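PDB 4TN0: UPF0141 protein yjdB from Campylobacter jejuni subsp. jejuni HB93-13, which probably transfers phosphoethanolamine to cell-surface acceptors through a zinc-binding, alkaline-phosphatase-like periplasmic domain, and is required for polymyxin resistance and motility. Local coordinates for residues K212-K215 against S216-S219; D261-L264 against M265-K269; N280-S283 against T284-Y288. One frame throughout, in Å; residues are numbered along the deposited sequence.

Contact 1 of 3, residues K212-K215 against S216-S219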
ATOM      1  N   LYS A 212       4.882 -11.705  13.965  1.00 78.00           N
ATOM      2  CA  LYS A 212       5.168 -13.062  14.417  1.00 79.38           C
ATOM      3  C   LYS A 212       5.139 -13.148  15.945  1.00 77.68           C
ATOM      4  O   LYS A 212       5.001 -14.228  16.508  1.00 76.82           O
ATOM      5  CB  LYS A 212       6.472 -13.582  13.804  1.00 78.02           C
ATOM      6  CG  LYS A 212       6.343 -13.688  12.286  1.00 75.57           C
ATOM      7  CD  LYS A 212       7.624 -14.119  11.602  1.00 71.51           C
ATOM      8  CE  LYS A 212       7.413 -15.448  10.867  1.00 73.86           C
ATOM      9  NZ  LYS A 212       7.494 -15.331   9.369  1.00 79.41           N
ATOM     10  N   GLU A 213       5.274 -12.016  16.618  1.00 79.69           N
ATOM     11  CA  GLU A 213       5.181 -12.010  18.067  1.00 74.08           C
ATOM     12  C   GLU A 213       3.724 -11.951  18.491  1.00 76.09           C
ATOM     13  O   GLU A 213       3.402 -12.038  19.676  1.00 76.74           O
ATOM     14  CB  GLU A 213       5.900 -10.789  18.617  1.00 78.70           C
ATOM     15  CG  GLU A 213       7.402 -10.811  18.548  1.00 77.77           C
ATOM     16  CD  GLU A 213       7.966  -9.563  19.169  1.00 78.23           C
ATOM     17  OE1 GLU A 213       7.379  -9.097  20.169  1.00 89.27           O
ATOM     18  OE2 GLU A 213       8.950  -9.021  18.631  1.00 73.61           O
ATOM     19  N   GLN A 214       2.834 -11.822  17.514  1.00 78.05           N
ATOM     20  CA  GLN A 214       1.403 -11.760  17.807  1.00 79.37           C
ATOM     21  C   GLN A 214       0.596 -12.962  17.307  1.00 81.00           C
ATOM     22  O   GLN A 214      -0.299 -12.795  16.473  1.00 84.55           O
ATOM     23  CB  GLN A 214       0.807 -10.479  17.202  1.00 71.99           C
ATOM     24  CG  GLN A 214       1.329  -9.187  17.803  1.00 73.21           C
ATOM     25  CD  GLN A 214       0.851  -8.993  19.227  1.00 74.92           C
ATOM     26  OE1 GLN A 214      -0.230  -9.460  19.578  1.00 85.82           O
ATOM     27  NE2 GLN A 214       1.647  -8.311  20.056  1.00 65.28           N
ATOM     28  N   LYS A 215       0.908 -14.167  17.782  1.00 81.07           N
ATOM     29  CA  LYS A 215       0.263 -15.370  17.240  1.00 84.79           C
ATOM     30  C   LYS A 215      -0.994 -15.774  18.000  1.00 81.96           C
ATOM     31  O   LYS A 215      -1.558 -16.843  17.771  1.00 80.93           O
ATOM     32  CB  LYS A 215       1.255 -16.522  17.075  1.00 85.05           C
ATOM     33  CG  LYS A 215       2.372 -16.129  16.095  1.00 87.49           C
ATOM     34  CD  LYS A 215       1.751 -15.784  14.721  1.00 84.53           C
ATOM     35  CE  LYS A 215       2.773 -15.440  13.646  1.00 79.33           C
ATOM     36  NZ  LYS A 215       3.872 -16.443  13.507  1.00 78.56           N
ATOM     37  N   SER A 216      -1.415 -14.917  18.920  1.00 75.60           N
ATOM     38  CA  SER A 216      -2.716 -15.084  19.539  1.00 71.66           C
ATOM     39  C   SER A 216      -3.760 -14.777  18.449  1.00 72.25           C
ATOM     40  O   SER A 216      -4.949 -15.058  18.592  1.00 75.80           O
ATOM     41  CB  SER A 216      -2.860 -14.163  20.752  1.00 78.89           C
ATOM     42  OG  SER A 216      -4.156 -14.229  21.328  1.00 76.09           O
ATOM     43  N   TYR A 217      -3.273 -14.179  17.359  1.00 76.88           N
ATOM     44  CA  TYR A 217      -4.063 -13.702  16.222  1.00 73.08           C
ATOM     45  C   TYR A 217      -3.676 -14.314  14.869  1.00 68.86           C
ATOM     46  O   TYR A 217      -2.563 -14.811  14.674  1.00 65.35           O
ATOM     47  CB  TYR A 217      -3.942 -12.188  16.094  1.00 68.40           C
ATOM     48  CG  TYR A 217      -4.641 -11.388  17.154  1.00 67.02           C
ATOM     49  CD1 TYR A 217      -5.920 -10.892  16.935  1.00 66.81           C
ATOM     50  CD2 TYR A 217      -4.021 -11.103  18.361  1.00 67.74           C
ATOM     51  CE1 TYR A 217      -6.565 -10.139  17.889  1.00 65.98           C
ATOM     52  CE2 TYR A 217      -4.661 -10.348  19.329  1.00 68.04           C
ATOM     53  CZ  TYR A 217      -5.936  -9.868  19.084  1.00 64.72           C
ATOM     54  OH  TYR A 217      -6.582  -9.112  20.038  1.00 61.83           O
ATOM     55  N   GLU A 218      -4.613 -14.252  13.931  1.00 67.04           N
ATOM     56  CA  GLU A 218      -4.306 -14.516  12.538  1.00 72.70           C
ATOM     57  C   GLU A 218      -3.926 -13.167  11.909  1.00 73.92           C
ATOM     58  O   GLU A 218      -4.751 -12.239  11.838  1.00 70.14           O
ATOM     59  CB  GLU A 218      -5.503 -15.143  11.815  1.00 72.68           C
ATOM     60  CG  GLU A 218      -5.647 -14.713  10.357  1.00 71.27           C
ATOM     61  CD  GLU A 218      -6.925 -15.217   9.712  1.00 81.04           C
ATOM     62  OE1 GLU A 218      -7.388 -14.591   8.723  1.00 75.69           O
ATOM     63  OE2 GLU A 218      -7.460 -16.246  10.187  1.00 89.64           O
ATOM     64  N   SER A 219      -2.675 -13.054  11.472  1.00 70.41           N
ATOM     65  CA  SER A 219      -2.141 -11.757  11.066  1.00 68.12           C
ATOM     66  C   SER A 219      -1.797 -11.726   9.587  1.00 67.13           C
ATOM     67  O   SER A 219      -1.245 -12.683   9.028  1.00 65.30           O
ATOM     68  CB  SER A 219      -0.902 -11.406  11.890  1.00 66.77           C
ATOM     69  OG  SER A 219      -1.229 -11.259  13.264  1.00 71.77           O
TER

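Contact 2 of 3, residues D261-L264 against M265-K269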
ATOM      1  N   ASP A 261      -1.213 -17.172   8.489  1.00 68.94           N
ATOM      2  CA  ASP A 261      -2.162 -18.139   7.969  1.00 71.96           C
ATOM      3  C   ASP A 261      -1.712 -18.496   6.572  1.00 75.72           C
ATOM      4  O   ASP A 261      -1.952 -17.743   5.632  1.00 79.10           O
ATOM      5  CB  ASP A 261      -3.570 -17.533   7.960  1.00 75.21           C
ATOM      6  CG  ASP A 261      -4.637 -18.469   7.403  1.00 75.26           C
ATOM      7  OD1 ASP A 261      -4.353 -19.299   6.511  1.00 74.83           O
ATOM      8  OD2 ASP A 261      -5.790 -18.353   7.872  1.00 75.21           O
ATOM      9  N   GLU A 262      -1.089 -19.655   6.414  1.00 77.53           N
ATOM     10  CA  GLU A 262      -0.491 -19.963   5.125  1.00 78.31           C
ATOM     11  C   GLU A 262      -1.474 -20.540   4.129  1.00 74.94           C
ATOM     12  O   GLU A 262      -1.079 -21.168   3.145  1.00 78.46           O
ATOM     13  CB  GLU A 262       0.751 -20.846   5.253  1.00 86.45           C
ATOM     14  CG  GLU A 262       2.007 -19.969   5.455  1.00 87.26           C
ATOM     15  CD  GLU A 262       3.320 -20.708   5.245  1.00 95.88           C
ATOM     16  OE1 GLU A 262       3.287 -21.951   5.125  1.00 98.52           O
ATOM     17  OE2 GLU A 262       4.382 -20.037   5.175  1.00 98.69           O
ATOM     18  N   LYS A 263      -2.758 -20.341   4.380  1.00 72.84           N
ATOM     19  CA  LYS A 263      -3.731 -20.749   3.387  1.00 77.80           C
ATOM     20  C   LYS A 263      -4.067 -19.510   2.555  1.00 77.73           C
ATOM     21  O   LYS A 263      -4.272 -19.581   1.335  1.00 73.64           O
ATOM     22  CB  LYS A 263      -4.979 -21.322   4.059  1.00 79.94           C
ATOM     23  CG  LYS A 263      -6.108 -21.607   3.096  1.00 75.18           C
ATOM     24  CD  LYS A 263      -7.251 -20.626   3.220  1.00 75.87           C
ATOM     25  CE  LYS A 263      -8.359 -21.002   2.235  1.00 77.67           C
ATOM     26  NZ  LYS A 263      -9.706 -20.510   2.638  1.00 69.57           N
ATOM     27  N   LEU A 264      -4.040 -18.365   3.229  1.00 77.71           N
ATOM     28  CA  LEU A 264      -4.105 -17.067   2.579  1.00 72.24           C
ATOM     29  C   LEU A 264      -2.832 -16.870   1.781  1.00 72.85           C
ATOM     30  O   LEU A 264      -2.858 -16.452   0.617  1.00 73.49           O
ATOM     31  CB  LEU A 264      -4.275 -15.956   3.611  1.00 64.13           C
ATOM     32  CG  LEU A 264      -5.559 -16.117   4.419  1.00 69.22           C
ATOM     33  CD1 LEU A 264      -5.740 -14.984   5.425  1.00 64.49           C
ATOM     34  CD2 LEU A 264      -6.749 -16.228   3.468  1.00 66.66           C
ATOM     35  N   MET A 265      -1.719 -17.208   2.417  1.00 71.47           N
ATOM     36  CA  MET A 265      -0.421 -17.119   1.785  1.00 71.56           C
ATOM     37  C   MET A 265      -0.371 -17.872   0.476  1.00 72.84           C
ATOM     38  O   MET A 265       0.295 -17.435  -0.469  1.00 75.76           O
ATOM     39  CB  MET A 265       0.655 -17.660   2.728  1.00 74.20           C
ATOM     40  CG  MET A 265       2.030 -17.116   2.462  1.00 76.23           C
ATOM     41  SD  MET A 265       2.198 -15.435   3.075  1.00 70.27           S
ATOM     42  CE  MET A 265       3.944 -15.209   2.765  1.00 66.61           C
ATOM     43  N   ASN A 266      -1.083 -18.995   0.397  1.00 74.79           N
ATOM     44  CA  ASN A 266      -1.024 -19.767  -0.841  1.00 79.42           C
ATOM     45  C   ASN A 266      -2.157 -19.388  -1.809  1.00 80.54           C
ATOM     46  O   ASN A 266      -2.016 -19.591  -3.021  1.00 80.86           O
ATOM     47  CB  ASN A 266      -1.027 -21.273  -0.559  1.00 79.00           C
ATOM     48  CG  ASN A 266      -0.701 -22.094  -1.803  1.00 93.56           C
ATOM     49  OD1 ASN A 266       0.358 -21.908  -2.422  1.00 88.05           O
ATOM     50  ND2 ASN A 266      -1.600 -23.017  -2.168  1.00 86.75           N
ATOM     51  N   LEU A 267      -3.249 -18.809  -1.308  1.00 74.60           N
ATOM     52  CA  LEU A 267      -4.207 -18.209  -2.224  1.00 72.09           C
ATOM     53  C   LEU A 267      -3.565 -17.004  -2.906  1.00 69.92           C
ATOM     54  O   LEU A 267      -3.740 -16.786  -4.110  1.00 69.54           O
ATOM     55  CB  LEU A 267      -5.489 -17.796  -1.509  1.00 77.11           C
ATOM     56  CG  LEU A 267      -6.684 -18.748  -1.488  1.00 73.07           C
ATOM     57  CD1 LEU A 267      -6.262 -20.174  -1.140  1.00 77.89           C
ATOM     58  CD2 LEU A 267      -7.745 -18.251  -0.510  1.00 68.89           C
ATOM     59  N   ALA A 268      -2.861 -16.203  -2.115  1.00 72.87           N
ATOM     60  CA  ALA A 268      -2.138 -15.055  -2.637  1.00 69.31           C
ATOM     61  C   ALA A 268      -1.127 -15.476  -3.712  1.00 67.26           C
ATOM     62  O   ALA A 268      -1.047 -14.861  -4.785  1.00 60.90           O
ATOM     63  CB  ALA A 268      -1.454 -14.317  -1.505  1.00 62.70           C
ATOM     64  N   LYS A 269      -0.373 -16.534  -3.421  1.00 70.80           N
ATOM     65  CA  LYS A 269       0.670 -17.023  -4.322  1.00 67.54           C
ATOM     66  C   LYS A 269       0.085 -17.468  -5.654  1.00 69.06           C
ATOM     67  O   LYS A 269       0.728 -17.339  -6.700  1.00 69.08           O
ATOM     68  CB  LYS A 269       1.443 -18.189  -3.683  1.00 70.84           C
ATOM     69  CG  LYS A 269       2.570 -18.747  -4.560  1.00 70.16           C
ATOM     70  CD  LYS A 269       3.464 -19.769  -3.836  1.00 77.26           C
ATOM     71  CE  LYS A 269       3.142 -21.214  -4.258  1.00 86.49           C
ATOM     72  NZ  LYS A 269       4.106 -21.778  -5.271  1.00 85.38           N
TER

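Contact 3 of 3, residues N280-S283 against T284-Y288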
ATOM      1  N   ASN A 280      -9.206  -3.795  -6.839  1.00 45.27           N
ATOM      2  CA  ASN A 280      -9.351  -4.949  -5.979  1.00 47.08           C
ATOM      3  C   ASN A 280      -9.310  -4.663  -4.483  1.00 49.98           C
ATOM      4  O   ASN A 280      -9.589  -5.563  -3.698  1.00 50.31           O
ATOM      5  CB  ASN A 280      -8.247  -5.965  -6.286  1.00 47.91           C
ATOM      6  CG  ASN A 280      -8.376  -6.570  -7.659  1.00 51.47           C
ATOM      7  OD1 ASN A 280      -7.746  -6.117  -8.614  1.00 52.86           O
ATOM      8  ND2 ASN A 280      -9.196  -7.608  -7.772  1.00 54.51           N
ATOM      9  N   LEU A 281      -8.969  -3.443  -4.061  1.00 49.07           N
ATOM     10  CA  LEU A 281      -8.710  -3.256  -2.631  1.00 47.87           C
ATOM     11  C   LEU A 281     -10.026  -3.258  -1.863  1.00 49.56           C
ATOM     12  O   LEU A 281     -10.111  -3.783  -0.749  1.00 49.51           O
ATOM     13  CB  LEU A 281      -7.936  -1.948  -2.339  1.00 37.93           C
ATOM     14  CG  LEU A 281      -7.653  -1.774  -0.829  1.00 43.69           C
ATOM     15  CD1 LEU A 281      -6.778  -2.895  -0.284  1.00 40.98           C
ATOM     16  CD2 LEU A 281      -7.073  -0.411  -0.401  1.00 40.89           C
ATOM     17  N   PHE A 282     -11.075  -2.752  -2.496  1.00 49.17           N
ATOM     18  CA  PHE A 282     -12.351  -2.619  -1.811  1.00 48.79           C
ATOM     19  C   PHE A 282     -12.891  -3.974  -1.339  1.00 54.54           C
ATOM     20  O   PHE A 282     -13.136  -4.154  -0.145  1.00 51.60           O
ATOM     21  CB  PHE A 282     -13.376  -1.933  -2.715  1.00 46.49           C
ATOM     22  CG  PHE A 282     -14.689  -1.674  -2.039  1.00 51.76           C
ATOM     23  CD1 PHE A 282     -14.832  -0.607  -1.166  1.00 48.15           C
ATOM     24  CD2 PHE A 282     -15.768  -2.526  -2.236  1.00 52.59           C
ATOM     25  CE1 PHE A 282     -16.039  -0.371  -0.534  1.00 51.49           C
ATOM     26  CE2 PHE A 282     -16.977  -2.300  -1.600  1.00 52.49           C
ATOM     27  CZ  PHE A 282     -17.112  -1.224  -0.746  1.00 52.91           C
ATOM     28  N   SER A 283     -13.051  -4.930  -2.256  1.00 52.09           N
ATOM     29  CA  SER A 283     -13.639  -6.214  -1.879  1.00 56.10           C
ATOM     30  C   SER A 283     -12.668  -7.023  -1.034  1.00 58.92           C
ATOM     31  O   SER A 283     -13.098  -7.785  -0.158  1.00 58.05           O
ATOM     32  CB  SER A 283     -14.046  -7.034  -3.113  1.00 56.80           C
ATOM     33  OG  SER A 283     -15.171  -6.479  -3.776  1.00 53.03           O
ATOM     34  N   THR A 284     -11.367  -6.828  -1.263  1.00 56.10           N
ATOM     35  CA  THR A 284     -10.355  -7.546  -0.488  1.00 56.73           C
ATOM     36  C   THR A 284     -10.441  -7.157   0.977  1.00 55.87           C
ATOM     37  O   THR A 284     -10.268  -7.998   1.862  1.00 62.16           O
ATOM     38  CB  THR A 284      -8.915  -7.280  -1.000  1.00 54.88           C
ATOM     39  OG1 THR A 284      -8.773  -7.809  -2.320  1.00 50.79           O
ATOM     40  CG2 THR A 284      -7.895  -7.964  -0.106  1.00 49.54           C
ATOM     41  N   LEU A 285     -10.756  -5.890   1.230  1.00 55.33           N
ATOM     42  CA  LEU A 285     -10.846  -5.376   2.597  1.00 54.77           C
ATOM     43  C   LEU A 285     -12.161  -5.784   3.287  1.00 54.54           C
ATOM     44  O   LEU A 285     -12.190  -6.056   4.488  1.00 54.67           O
ATOM     45  CB  LEU A 285     -10.696  -3.856   2.585  1.00 51.86           C
ATOM     46  CG  LEU A 285      -9.304  -3.247   2.379  1.00 48.05           C
ATOM     47  CD1 LEU A 285      -9.448  -1.750   2.456  1.00 48.81           C
ATOM     48  CD2 LEU A 285      -8.282  -3.723   3.407  1.00 47.42           C
ATOM     49  N   LEU A 286     -13.252  -5.814   2.534  1.00 54.34           N
ATOM     50  CA  LEU A 286     -14.506  -6.291   3.092  1.00 57.07           C
ATOM     51  C   LEU A 286     -14.366  -7.788   3.354  1.00 58.95           C
ATOM     52  O   LEU A 286     -14.590  -8.258   4.470  1.00 56.50           O
ATOM     53  CB  LEU A 286     -15.674  -6.010   2.153  1.00 55.48           C
ATOM     54  CG  LEU A 286     -16.056  -4.555   1.914  1.00 51.31           C
ATOM     55  CD1 LEU A 286     -17.483  -4.462   1.411  1.00 52.21           C
ATOM     56  CD2 LEU A 286     -15.897  -3.767   3.185  1.00 51.95           C
ATOM     57  N   GLY A 287     -13.943  -8.519   2.324  1.00 58.79           N
ATOM     58  CA  GLY A 287     -13.782  -9.958   2.412  1.00 61.52           C
ATOM     59  C   GLY A 287     -12.916 -10.439   3.563  1.00 63.77           C
ATOM     60  O   GLY A 287     -13.123 -11.530   4.099  1.00 70.25           O
ATOM     61  N   TYR A 288     -11.945  -9.625   3.954  1.00 62.07           N
ATOM     62  CA  TYR A 288     -10.988 -10.059   4.955  1.00 60.84           C
ATOM     63  C   TYR A 288     -11.642 -10.162   6.313  1.00 62.04           C
ATOM     64  O   TYR A 288     -11.291 -11.038   7.109  1.00 66.37           O
ATOM     65  CB  TYR A 288      -9.788  -9.113   5.039  1.00 59.76           C
ATOM     66  CG  TYR A 288      -8.658  -9.707   5.841  1.00 55.55           C
ATOM     67  CD1 TYR A 288      -8.580  -9.517   7.218  1.00 53.00           C
ATOM     68  CD2 TYR A 288      -7.682 -10.482   5.225  1.00 54.18           C
ATOM     69  CE1 TYR A 288      -7.556 -10.075   7.957  1.00 49.62           C
ATOM     70  CE2 TYR A 288      -6.657 -11.044   5.955  1.00 52.99           C
ATOM     71  CZ  TYR A 288      -6.600 -10.836   7.322  1.00 52.66           C
ATOM     72  OH  TYR A 288      -5.579 -11.393   8.053  1.00 57.39           O
TER

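Contact 1 of 3, residues K212-K215 against S216-S219
Gln214 reaches the ring of Tyr217 only with its amide oxygen, OE1 lying 4.3 Å from CD2 of Tyr217 in an oblique, loose approach. The glutamine arrives at this place by bending twice in succession (chi1 -65°, chi2 -69°), which carries the amide back beside the turn, where the side chain also touches Leu140. The carbonyl O of Gln214 is the atom round which the chain folds. Tyr217 N lies 3.4 Å from it in a weak hydrogen bond, and the position of that nitrogen is itself somewhat doubtful. The CA atoms of Gln214 and Tyr217 come 6.0 Å apart, as in a beta turn with Lys215 and Ser216 at its corners. CB of Tyr217 comes within 3.7 Å of the same Gln214 O, and OG of Ser219 also approaches Gln214 O to 3.7 Å, so a methylene and a hydroxyl both lie near this carbonyl, neither within bonding distance. The turn illustrates how an alpha/beta protein reverses from a helix into a strand: the chain leaves helix 186-211 and enters strand 218-224 in the middle of the mixed sheet. Tyr217 is fixed chiefly from outside, its OH bonding to Ser144 O, while Ser219 is tied through its backbone to Asn260 and Glu218 forms a salt bridge with Lys18. The chemistry therefore implies a surface turn that is only lightly held by its own weak bond and a loose side-chain touch, and whose exit is probably set more by the phenol bond and the pairing of the strand it feeds.

Contact 2 of 3, residues D261-L264 against M265-K269
Glu262 and Met265, three residues apart, meet at an oblique angle near their roots: CG of Glu262 lies 3.8 Å from CB of Met265. Beyond that crossing the methionine turns off. Its CG stands opposite the backbone N (chi1 -156°) and the chain then bends at chi2 (76°), directing the thioether away from the 261-264 segment; the side chain also touches Trp258. A second crossing, between residues four apart, joins Lys263 CE to Leu267 CD2 at 3.9 Å, aliphatic carbon against methyl, while the other methyl of Leu267, CD1, sits 3.2 Å from Lys263 O. Both crossings join the loop residues to the first turn of helix 264-271. Asp261 precedes this helix with an Asx turn, OD1 accepting from Lys263 N at 2.9 Å nearly along the C-O axis, and more weakly from Leu264 N. Backbone bonds then carry the chain into the helix: Met265 N to Asp261 O at 3.3 Å, Leu267 N to Lys263 O at 2.9 Å and Ala268 N to Leu264 O at 2.7 Å. Leu264, Met265 and Ala268 lean on strand 252-259, with Leu264 and Ala268 meeting Phe257 and also Leu303.

Contact 3 of 3, residues N280-S283 against T284-Y288
Leu281 and Leu285 mesh one turn apart on the buried alpha helix 281-288, which lies against the central sheet of this alkaline-phosphatase-like fold. Here the packing is close. CD1 of Leu281 rests 3.7 Å from CG of Leu285, and Leu281 CG is equally near CD1 of Leu285, so the two branched ends interlock at a slant. Leu281 gains this reach because its CG lies opposite the backbone N (chi1 -179°), which swings the isopropyl group along the helix.

The neighbouring pair, Phe282 and Leu286, meets through fewer atoms. The leucine presents chiefly CD1, 3.7 Å from CE2 of the Phe282 ring, approaching obliquely, while its CG stands 4.3 Å above the ring plane and is displaced toward the rim. Both leucines of the first pair press on Leu22 of strand 18-24, whereas helix 90-96 covers the second, Ala90 meeting Phe282 and Val93 meeting Leu286. The more open side belongs to Gly287, which has no side chain and is only partly buried; its N is bonded to Ser283 O at 2.7 Å. Tyr288 turns away from residues 280-283 to be buried against other parts of the fold, in a cation-pi contact with Lys18 and with its OH bonded to Ser220 OG.

The buried polar side chains are answered: the amide of Asn280 by Ser277 N and Tyr300 O, further along Ser283 OG by Glu297 N, and Thr284 OG1 by Leu302 N. Asn280 O is gripped twice by Thr284, whose chi1 of -65° sets OG1 beside its own backbone N: Thr284 N lies 3.3 Å from Asn280 O, Thr284 OG1 2.8 Å from it, and the two donors come from opposite faces of the carbonyl plane.

Along the chain contact 1 comes first, then contact 2, then contact 3, all within the sulfatase-like part of the protein and around its mixed beta-sheet. Their centres lie about 16 Å (1 and 2), 15 Å (2 and 3) and 21 Å (1 and 3) apart, yet side chains link them. Glu218 at the start of strand 218-224 touches both later contacts: its OE2 lies close to the like-charged OD2 of Asp261, and OE1 packs near Leu264 and Tyr288. Leu264 and Tyr288 also touch, so side chains of helices 264-271 and 281-288 meet there. None of the three contacts supplies a zinc ligand; Asp226 and His227 come just after the far end of strand 218-224, whose start belongs to contact 1.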